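Side-chain contacts in protein Rv1364c/MT1410 (Mycobacterium tuberculosis, PDB 3KE6), which probably regulates a sigma factor, joining a manganese-binding PP2C-type phosphatase (RsbU) domain to an anti-sigma-factor serine kinase (RsbW) domain: residues A106-R109 / F110-Q113; D229-C232 / S233-E237; I302-F305 / V306-V310. All coordinates share one frame; numbering follows the deposited sequence.

In the fold
All three contacts are local, each within one helix or the residues just after it. Interactions 1 and 2 lie in the SpoIIE-type phosphatase part, with centres about 34 Å and nearest atoms about 24 Å apart. Interaction 3 lies in the histidine kinase-like ATPase part. Its centre is about 40 Å from that of interaction 2 and about 52 Å from that of interaction 1. Interactions 1 and 3 lie on opposite sides of the chain's centre. None touches another. One manganese is at Asp71 and Val72, the other at Asp71, Asp188 and Asp247. The Leu236 side chain in interaction 2 is about 13 Å from a manganese. Ser303 in interaction 3 is about 5 Å from a glycerol, probably from the crystallisation liquor.

Interaction 1. Residues A106-R109 / F110-Q113; sequences AVDR and FHKQ
Asp108, in the last turn of helix 100-110, and His111, just after it, lie side by side and point the same way. Their flat groups are nearly aligned, with the carboxylate and imidazole planes 22° apart. They do not bond to each other: Asp108 OD1 stands 3.7 Å from His111 ND1. The imidazole instead turns its ND1 back to the backbone and donates to Asp108 O, which approaches the rim of the ring close to its plane. This bond is modelled at 2.5 Å between ND1 and O, a length that is doubtful at this resolution. Asp108 OD1 is satisfied by the backbone N of Gly165. A chi1 of -173° swings the Asp108 carboxylate away from its own N and alongside the imidazole. Lys112 curls back toward Arg109, its chain bent at chi4 (66°). Its NZ makes a weak hydrogen bond of 3.4 Å to Arg109 O. Phe110 N and His111 N still bond to Ala106 O and Val107 O, each at 2.9 Å, as in a helix. Ala106, Val107 and Phe110 pack on Gln93, Leu90 and Ala89, so one side of this surface segment rests on helix 77-95 while Asp108 and His111 meet the loop at Leu164.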
ATOM      1  N   ALA A 106     -22.902  -2.614  -2.770  1.00 50.95           N
ATOM      2  CA  ALA A 106     -22.892  -3.168  -4.126  1.00 50.51           C
ATOM      3  C   ALA A 106     -22.496  -4.636  -4.043  1.00 50.18           C
ATOM      4  O   ALA A 106     -23.065  -5.489  -4.738  1.00 49.93           O
ATOM      5  CB  ALA A 106     -21.924  -2.403  -5.026  1.00 50.19           C
ATOM      6  N   VAL A 107     -21.540  -4.913  -3.160  1.00 49.50           N
ATOM      7  CA  VAL A 107     -20.989  -6.241  -3.016  1.00 49.75           C
ATOM      8  C   VAL A 107     -22.006  -7.138  -2.366  1.00 50.01           C
ATOM      9  O   VAL A 107     -22.191  -8.275  -2.776  1.00 50.27           O
ATOM     10  CB  VAL A 107     -19.716  -6.220  -2.155  1.00 49.99           C
ATOM     11  CG1 VAL A 107     -19.217  -7.630  -1.902  1.00 49.21           C
ATOM     12  CG2 VAL A 107     -18.621  -5.347  -2.818  1.00 48.87           C
ATOM     13  N   ASP A 108     -22.678  -6.614  -1.349  1.00 50.05           N
ATOM     14  CA  ASP A 108     -23.653  -7.381  -0.618  1.00 50.09           C
ATOM     15  C   ASP A 108     -24.797  -7.797  -1.538  1.00 50.01           C
ATOM     16  O   ASP A 108     -25.306  -8.914  -1.454  1.00 49.77           O
ATOM     17  CB  ASP A 108     -24.175  -6.559   0.566  1.00 50.51           C
ATOM     18  CG  ASP A 108     -25.088  -7.365   1.507  1.00 50.01           C
ATOM     19  OD1 ASP A 108     -24.721  -8.489   1.904  1.00 49.77           O
ATOM     20  OD2 ASP A 108     -26.170  -6.857   1.862  1.00 51.97           O
ATOM     21  N   ARG A 109     -25.202  -6.896  -2.415  1.00 50.09           N
ATOM     22  CA  ARG A 109     -26.231  -7.225  -3.386  1.00 50.38           C
ATOM     23  C   ARG A 109     -25.697  -8.227  -4.425  1.00 50.35           C
ATOM     24  O   ARG A 109     -26.440  -9.098  -4.887  1.00 50.60           O
ATOM     25  CB  ARG A 109     -26.790  -5.953  -4.050  1.00 50.53           C
ATOM     26  CG  ARG A 109     -27.720  -5.125  -3.130  1.00 50.14           C
ATOM     27  CD  ARG A 109     -28.532  -4.057  -3.905  1.00 51.04           C
ATOM     28  NE  ARG A 109     -27.664  -3.193  -4.696  1.00 52.70           N
ATOM     29  CZ  ARG A 109     -26.985  -2.145  -4.226  1.00 56.11           C
ATOM     30  NH1 ARG A 109     -26.185  -1.456  -5.047  1.00 53.33           N
ATOM     31  NH2 ARG A 109     -27.085  -1.778  -2.948  1.00 57.45           N
ATOM     32  N   PHE A 110     -24.418  -8.108  -4.775  1.00 50.14           N
ATOM     33  CA  PHE A 110     -23.764  -9.029  -5.713  1.00 50.27           C
ATOM     34  C   PHE A 110     -23.674 -10.456  -5.177  1.00 50.45           C
ATOM     35  O   PHE A 110     -23.792 -11.413  -5.938  1.00 51.04           O
ATOM     36  CB  PHE A 110     -22.355  -8.527  -6.053  1.00 50.15           C
ATOM     37  CG  PHE A 110     -21.591  -9.415  -7.008  1.00 49.74           C
ATOM     38  CD1 PHE A 110     -22.156  -9.839  -8.186  1.00 50.58           C
ATOM     39  CD2 PHE A 110     -20.286  -9.794  -6.736  1.00 49.39           C
ATOM     40  CE1 PHE A 110     -21.439 -10.636  -9.067  1.00 51.22           C
ATOM     41  CE2 PHE A 110     -19.572 -10.598  -7.618  1.00 48.03           C
ATOM     42  CZ  PHE A 110     -20.141 -11.012  -8.778  1.00 47.42           C
ATOM     43  N   HIS A 111     -23.485 -10.608  -3.872  1.00 50.57           N
ATOM     44  CA  HIS A 111     -23.250 -11.936  -3.289  1.00 50.77           C
ATOM     45  C   HIS A 111     -24.276 -13.011  -3.749  1.00 50.78           C
ATOM     46  O   HIS A 111     -23.905 -14.149  -4.002  1.00 50.89           O
ATOM     47  CB  HIS A 111     -23.114 -11.841  -1.753  1.00 50.31           C
ATOM     48  CG  HIS A 111     -24.359 -12.174  -0.995  1.00 51.36           C
ATOM     49  ND1 HIS A 111     -25.225 -11.211  -0.525  1.00 53.10           N
ATOM     50  CD2 HIS A 111     -24.871 -13.367  -0.600  1.00 51.55           C
ATOM     51  CE1 HIS A 111     -26.225 -11.796   0.113  1.00 52.59           C
ATOM     52  NE2 HIS A 111     -26.034 -13.103   0.082  1.00 49.64           N
ATOM     53  N   LYS A 112     -25.537 -12.635  -3.925  1.00 50.83           N
ATOM     54  CA  LYS A 112     -26.560 -13.563  -4.442  1.00 51.51           C
ATOM     55  C   LYS A 112     -26.072 -14.412  -5.626  1.00 51.64           C
ATOM     56  O   LYS A 112     -26.491 -15.575  -5.786  1.00 51.74           O
ATOM     57  CB  LYS A 112     -27.813 -12.806  -4.925  1.00 51.67           C
ATOM     58  CG  LYS A 112     -28.483 -11.850  -3.936  1.00 52.26           C
ATOM     59  CD  LYS A 112     -29.925 -11.528  -4.398  1.00 52.96           C
ATOM     60  CE  LYS A 112     -30.497 -10.234  -3.780  1.00 54.67           C
ATOM     61  NZ  LYS A 112     -29.770  -8.984  -4.226  1.00 49.66           N
ATOM     62  N   GLN A 113     -25.222 -13.810  -6.466  1.00 51.40           N
ATOM     63  CA  GLN A 113     -24.713 -14.466  -7.670  1.00 51.13           C
ATOM     64  C   GLN A 113     -23.431 -15.252  -7.417  1.00 50.91           C
ATOM     65  O   GLN A 113     -22.969 -15.967  -8.309  1.00 50.65           O
ATOM     66  CB  GLN A 113     -24.438 -13.444  -8.787  1.00 51.30           C
ATOM     67  CG  GLN A 113     -25.559 -12.429  -9.068  1.00 50.37           C
ATOM     68  CD  GLN A 113     -26.880 -13.048  -9.499  1.00 46.08           C
ATOM     69  OE1 GLN A 113     -27.939 -12.432  -9.345  1.00 36.61           O
ATOM     70  NE2 GLN A 113     -26.828 -14.255 -10.053  1.00 51.66           N
TER

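Interaction 2. Residues D229-C232 / S233-E237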
ATOM      1  N   ASP A 229       6.691  -1.550   9.033  1.00 54.06           N
ATOM      2  CA  ASP A 229       7.139  -2.879   8.625  1.00 54.77           C
ATOM      3  C   ASP A 229       7.405  -3.754   9.841  1.00 55.22           C
ATOM      4  O   ASP A 229       6.870  -4.855   9.923  1.00 55.32           O
ATOM      5  CB  ASP A 229       8.392  -2.814   7.747  1.00 54.45           C
ATOM      6  CG  ASP A 229       8.139  -2.133   6.440  1.00 56.84           C
ATOM      7  OD1 ASP A 229       7.003  -2.215   5.945  1.00 63.26           O
ATOM      8  OD2 ASP A 229       9.064  -1.507   5.900  1.00 64.12           O
ATOM      9  N   ARG A 230       8.216  -3.274  10.789  1.00 55.44           N
ATOM     10  CA  ARG A 230       8.521  -4.085  11.965  1.00 55.88           C
ATOM     11  C   ARG A 230       7.307  -4.234  12.885  1.00 55.56           C
ATOM     12  O   ARG A 230       7.100  -5.289  13.458  1.00 55.72           O
ATOM     13  CB  ARG A 230       9.740  -3.557  12.716  1.00 55.94           C
ATOM     14  CG  ARG A 230       9.492  -2.412  13.651  1.00 56.26           C
ATOM     15  CD  ARG A 230      10.807  -1.787  14.080  1.00 58.31           C
ATOM     16  NE  ARG A 230      10.599  -0.417  14.544  1.00 65.94           N
ATOM     17  CZ  ARG A 230      10.267  -0.074  15.788  1.00 66.40           C
ATOM     18  NH1 ARG A 230      10.088   1.210  16.081  1.00 66.29           N
ATOM     19  NH2 ARG A 230      10.109  -0.997  16.736  1.00 63.93           N
ATOM     20  N   LEU A 231       6.491  -3.196  13.006  1.00 55.43           N
ATOM     21  CA  LEU A 231       5.248  -3.327  13.748  1.00 55.63           C
ATOM     22  C   LEU A 231       4.410  -4.460  13.180  1.00 55.98           C
ATOM     23  O   LEU A 231       3.785  -5.206  13.937  1.00 56.88           O
ATOM     24  CB  LEU A 231       4.419  -2.038  13.717  1.00 55.72           C
ATOM     25  CG  LEU A 231       3.109  -2.081  14.526  1.00 55.15           C
ATOM     26  CD1 LEU A 231       3.356  -2.640  15.928  1.00 51.34           C
ATOM     27  CD2 LEU A 231       2.465  -0.702  14.604  1.00 54.78           C
ATOM     28  N   CYS A 232       4.396  -4.579  11.856  1.00 55.90           N
ATOM     29  CA  CYS A 232       3.604  -5.595  11.163  1.00 55.67           C
ATOM     30  C   CYS A 232       4.273  -6.953  11.255  1.00 55.53           C
ATOM     31  O   CYS A 232       3.652  -7.931  11.654  1.00 55.27           O
ATOM     32  CB  CYS A 232       3.443  -5.227   9.690  1.00 55.72           C
ATOM     33  SG  CYS A 232       2.480  -6.420   8.737  1.00 57.20           S
ATOM     34  N   SER A 233       5.545  -6.986  10.877  1.00 55.43           N
ATOM     35  CA  SER A 233       6.348  -8.195  10.862  1.00 55.50           C
ATOM     36  C   SER A 233       6.469  -8.824  12.265  1.00 55.55           C
ATOM     37  O   SER A 233       6.139 -10.001  12.462  1.00 55.36           O
ATOM     38  CB  SER A 233       7.734  -7.861  10.294  1.00 55.29           C
ATOM     39  OG  SER A 233       8.385  -9.003   9.786  1.00 57.09           O
ATOM     40  N   ASP A 234       6.909  -8.037  13.244  1.00 55.67           N
ATOM     41  CA  ASP A 234       7.266  -8.593  14.556  1.00 56.04           C
ATOM     42  C   ASP A 234       6.060  -9.030  15.377  1.00 56.11           C
ATOM     43  O   ASP A 234       6.101 -10.058  16.056  1.00 55.93           O
ATOM     44  CB  ASP A 234       8.131  -7.612  15.359  1.00 56.15           C
ATOM     45  CG  ASP A 234       9.505  -7.422  14.754  1.00 57.16           C
ATOM     46  OD1 ASP A 234      10.045  -8.397  14.190  1.00 60.14           O
ATOM     47  OD2 ASP A 234      10.048  -6.302  14.836  1.00 58.50           O
ATOM     48  N   THR A 235       4.996  -8.239  15.322  1.00 56.36           N
ATOM     49  CA  THR A 235       3.728  -8.638  15.907  1.00 56.49           C
ATOM     50  C   THR A 235       3.358 -10.042  15.462  1.00 56.66           C
ATOM     51  O   THR A 235       3.154 -10.931  16.295  1.00 56.86           O
ATOM     52  CB  THR A 235       2.602  -7.694  15.485  1.00 56.43           C
ATOM     53  OG1 THR A 235       2.601  -6.547  16.338  1.00 55.93           O
ATOM     54  CG2 THR A 235       1.262  -8.386  15.577  1.00 56.97           C
ATOM     55  N   LEU A 236       3.296 -10.244  14.150  1.00 56.63           N
ATOM     56  CA  LEU A 236       2.774 -11.500  13.606  1.00 56.93           C
ATOM     57  C   LEU A 236       3.647 -12.719  13.931  1.00 57.03           C
ATOM     58  O   LEU A 236       3.127 -13.795  14.224  1.00 56.59           O
ATOM     59  CB  LEU A 236       2.540 -11.386  12.099  1.00 56.66           C
ATOM     60  CG  LEU A 236       1.723 -12.519  11.463  1.00 56.83           C
ATOM     61  CD1 LEU A 236       0.723 -11.973  10.457  1.00 56.98           C
ATOM     62  CD2 LEU A 236       2.639 -13.577  10.810  1.00 57.30           C
ATOM     63  N   GLU A 237       4.964 -12.529  13.911  1.00 57.36           N
ATOM     64  CA  GLU A 237       5.918 -13.631  14.103  1.00 57.62           C
ATOM     65  C   GLU A 237       6.133 -14.018  15.575  1.00 57.35           C
ATOM     66  O   GLU A 237       6.446 -15.171  15.865  1.00 57.04           O
ATOM     67  CB  GLU A 237       7.246 -13.309  13.399  1.00 57.57           C
ATOM     68  CG  GLU A 237       7.085 -13.236  11.861  1.00 58.75           C
ATOM     69  CD  GLU A 237       8.181 -12.429  11.167  1.00 59.53           C
ATOM     70  OE1 GLU A 237       9.383 -12.753  11.378  1.00 63.49           O
ATOM     71  OE2 GLU A 237       7.833 -11.482  10.410  1.00 61.04           O
TER
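Thr235 reaches back over one turn of helix 227-241 to Leu231. Its CB is 3.2 Å from Leu231 O. From there OG1 goes on to the same carbonyl and donates a hydrogen bond of 3.0 Å to Leu231 O, nearly along the C=O axis. The first torsion explains this: at chi1 -83° OG1 sits beside the backbone N and anti to the carbonyl carbon. OG1 also lies 4.0 Å from Leu231 CD1, because the two side chains run alongside each other in the same direction. The side chain as a whole packs on Phe205, Ala209 and Ile212 of helix 198-212, which gives a polar residue a buried place with its hydroxyl bonded inside its own helix.

Asp234 and Arg230 are also one turn apart, but their charged ends are separated. Asp234 OD2 comes within 3.5 Å of Arg230 CB, while Arg230 NH2 is 5.6 Å from that oxygen. The guanidinium and carboxylate planes stand 54° apart. Arg230 NH2 makes a weak hydrogen bond to Ile212 O instead. Further along, Ser233 OG donates to Glu237 OE2 at 2.6 Å, from the syn side and 25° out of the carboxylate plane. That OE2 also has a long, weak ion pair with Arg390 and lies close to Glu41 OE2, a like charge. The backbone keeps the helical pattern, with Ser233 N bonded to Asp229 O at 2.7 Å.

Cys232 and Leu236 face strand 249-256, and Leu236 also meets strand 36-43. Thr235 faces helix 198-212. Helices laid against a central beta sandwich are characteristic of the PP2C phosphatase fold, and helix 227-241 is consistent with one of them.

Interaction 3. Residues I302-F305 / V306-V310; sequences ISEF and VENAV
Four consecutive i to i+4 hydrogen bonds join Ile302-Phe305 to Val306-Ala309 in regular alpha-helical geometry, from Val306 N to Ile302 O at 2.9 Å through to Ala309 N to Phe305 O at 3.0 Å. The side chains divide into an apolar and a polar group. In the apolar group, Ile302 CG2 meets Val306 CG2 at 4.4 Å. Val306 CG2 is beside its own backbone N, and it also lies 3.4 Å from Ile302 O. Ile302 and Phe305 press on strand 333-340, where both touch Val338. Phe305 also meets Met360 and Ala361 of helix 358-362.

The polar group holds Glu304, Glu307 and Asn308. The chain of Glu304 bends at chi2 (-59°), and its OE2 comes to 4.1 Å from Glu307 CG. The two carboxylates are turned 55° apart, and their OE2 atoms are 5.1 Å apart. Asn308 carries its CG beside its backbone N and anti to its carbonyl carbon (chi1 -72°), which turns the amide back over Glu304 O. CG is 3.1 Å from that oxygen. ND2 is equally near it, but the angle is too poor for a bond. The carbonyl is taken by Asn308 N. Ser303 has its hydroxyl bonded to Arg278 of helix 273-288.

Glu304 and Asn308, four residues apart on helix 292-312, fit the N box of the Bergerat fold. This helix motif lines the ATP pocket in GHKL relatives such as the SpoIIAB and RsbW kinases. The sequence and the ATPase family suggest the same pocket here.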
ATOM      1  N   ILE A 302      16.256   8.643 -14.772  1.00 53.55           N
ATOM      2  CA  ILE A 302      16.530  10.060 -14.587  1.00 54.48           C
ATOM      3  C   ILE A 302      17.991  10.353 -14.796  1.00 54.54           C
ATOM      4  O   ILE A 302      18.324  11.372 -15.407  1.00 55.63           O
ATOM      5  CB  ILE A 302      16.031  10.536 -13.208  1.00 55.26           C
ATOM      6  CG1 ILE A 302      14.497  10.383 -13.176  1.00 57.96           C
ATOM      7  CG2 ILE A 302      16.438  11.956 -12.923  1.00 53.34           C
ATOM      8  CD1 ILE A 302      13.828  11.205 -12.111  1.00 56.99           C
ATOM      9  N   SER A 303      18.861   9.463 -14.323  1.00 53.38           N
ATOM     10  CA  SER A 303      20.281   9.605 -14.546  1.00 52.63           C
ATOM     11  C   SER A 303      20.554   9.692 -16.048  1.00 52.04           C
ATOM     12  O   SER A 303      21.341  10.507 -16.502  1.00 51.89           O
ATOM     13  CB  SER A 303      21.017   8.415 -13.925  1.00 53.36           C
ATOM     14  OG  SER A 303      22.433   8.539 -14.059  1.00 57.43           O
ATOM     15  N   GLU A 304      19.873   8.871 -16.837  1.00 51.59           N
ATOM     16  CA  GLU A 304      20.127   8.865 -18.269  1.00 50.70           C
ATOM     17  C   GLU A 304      19.593  10.139 -18.932  1.00 50.32           C
ATOM     18  O   GLU A 304      20.232  10.683 -19.855  1.00 50.12           O
ATOM     19  CB  GLU A 304      19.602   7.584 -18.933  1.00 50.06           C
ATOM     20  CG  GLU A 304      20.565   6.377 -18.809  1.00 47.61           C
ATOM     21  CD  GLU A 304      21.960   6.618 -19.422  1.00 51.74           C
ATOM     22  OE1 GLU A 304      22.095   6.532 -20.671  1.00 52.68           O
ATOM     23  OE2 GLU A 304      22.937   6.865 -18.659  1.00 50.75           O
ATOM     24  N   PHE A 305      18.469  10.645 -18.432  1.00 49.50           N
ATOM     25  CA  PHE A 305      17.925  11.902 -18.927  1.00 49.04           C
ATOM     26  C   PHE A 305      18.905  13.030 -18.678  1.00 48.50           C
ATOM     27  O   PHE A 305      19.100  13.881 -19.530  1.00 47.80           O
ATOM     28  CB  PHE A 305      16.625  12.264 -18.216  1.00 49.28           C
ATOM     29  CG  PHE A 305      15.448  11.395 -18.563  1.00 48.96           C
ATOM     30  CD1 PHE A 305      15.419  10.633 -19.702  1.00 44.64           C
ATOM     31  CD2 PHE A 305      14.317  11.390 -17.721  1.00 54.08           C
ATOM     32  CE1 PHE A 305      14.301   9.855 -20.001  1.00 51.72           C
ATOM     33  CE2 PHE A 305      13.191  10.612 -18.007  1.00 48.48           C
ATOM     34  CZ  PHE A 305      13.182   9.844 -19.149  1.00 49.95           C
ATOM     35  N   VAL A 306      19.502  13.057 -17.492  1.00 48.80           N
ATOM     36  CA  VAL A 306      20.446  14.110 -17.162  1.00 48.80           C
ATOM     37  C   VAL A 306      21.666  13.967 -18.033  1.00 48.84           C
ATOM     38  O   VAL A 306      22.084  14.951 -18.629  1.00 48.74           O
ATOM     39  CB  VAL A 306      20.865  14.111 -15.686  1.00 49.00           C
ATOM     40  CG1 VAL A 306      22.000  15.108 -15.451  1.00 44.89           C
ATOM     41  CG2 VAL A 306      19.654  14.414 -14.771  1.00 48.43           C
ATOM     42  N   GLU A 307      22.219  12.752 -18.132  1.00 49.51           N
ATOM     43  CA  GLU A 307      23.413  12.518 -18.972  1.00 50.50           C
ATOM     44  C   GLU A 307      23.154  12.893 -20.446  1.00 50.99           C
ATOM     45  O   GLU A 307      24.001  13.530 -21.085  1.00 51.16           O
ATOM     46  CB  GLU A 307      23.898  11.071 -18.899  1.00 50.38           C
ATOM     47  CG  GLU A 307      24.326  10.586 -17.515  1.00 53.56           C
ATOM     48  CD  GLU A 307      25.814  10.771 -17.196  1.00 62.26           C
ATOM     49  OE1 GLU A 307      26.446  11.718 -17.713  1.00 65.23           O
ATOM     50  OE2 GLU A 307      26.347   9.966 -16.387  1.00 63.42           O
ATOM     51  N   ASN A 308      21.989  12.513 -20.964  1.00 51.20           N
ATOM     52  CA  ASN A 308      21.607  12.866 -22.317  1.00 52.35           C
ATOM     53  C   ASN A 308      21.488  14.382 -22.501  1.00 53.04           C
ATOM     54  O   ASN A 308      21.867  14.924 -23.534  1.00 53.59           O
ATOM     55  CB  ASN A 308      20.270  12.203 -22.687  1.00 53.10           C
ATOM     56  CG  ASN A 308      20.390  10.679 -22.904  1.00 54.07           C
ATOM     57  OD1 ASN A 308      21.465  10.156 -23.219  1.00 59.82           O
ATOM     58  ND2 ASN A 308      19.272   9.976 -22.749  1.00 48.17           N
ATOM     59  N   ALA A 309      20.963  15.064 -21.499  1.00 53.46           N
ATOM     60  CA  ALA A 309      20.846  16.508 -21.528  1.00 54.16           C
ATOM     61  C   ALA A 309      22.224  17.145 -21.618  1.00 54.92           C
ATOM     62  O   ALA A 309      22.453  18.045 -22.404  1.00 54.98           O
ATOM     63  CB  ALA A 309      20.120  16.989 -20.270  1.00 53.73           C
ATOM     64  N   VAL A 310      23.153  16.654 -20.813  1.00 56.41           N
ATOM     65  CA  VAL A 310      24.504  17.188 -20.804  1.00 57.24           C
ATOM     66  C   VAL A 310      25.250  16.940 -22.104  1.00 58.67           C
ATOM     67  O   VAL A 310      25.874  17.847 -22.648  1.00 59.11           O
ATOM     68  CB  VAL A 310      25.312  16.587 -19.665  1.00 56.86           C
ATOM     69  CG1 VAL A 310      26.784  16.905 -19.857  1.00 55.07           C
ATOM     70  CG2 VAL A 310      24.790  17.122 -18.347  1.00 53.35           C
TER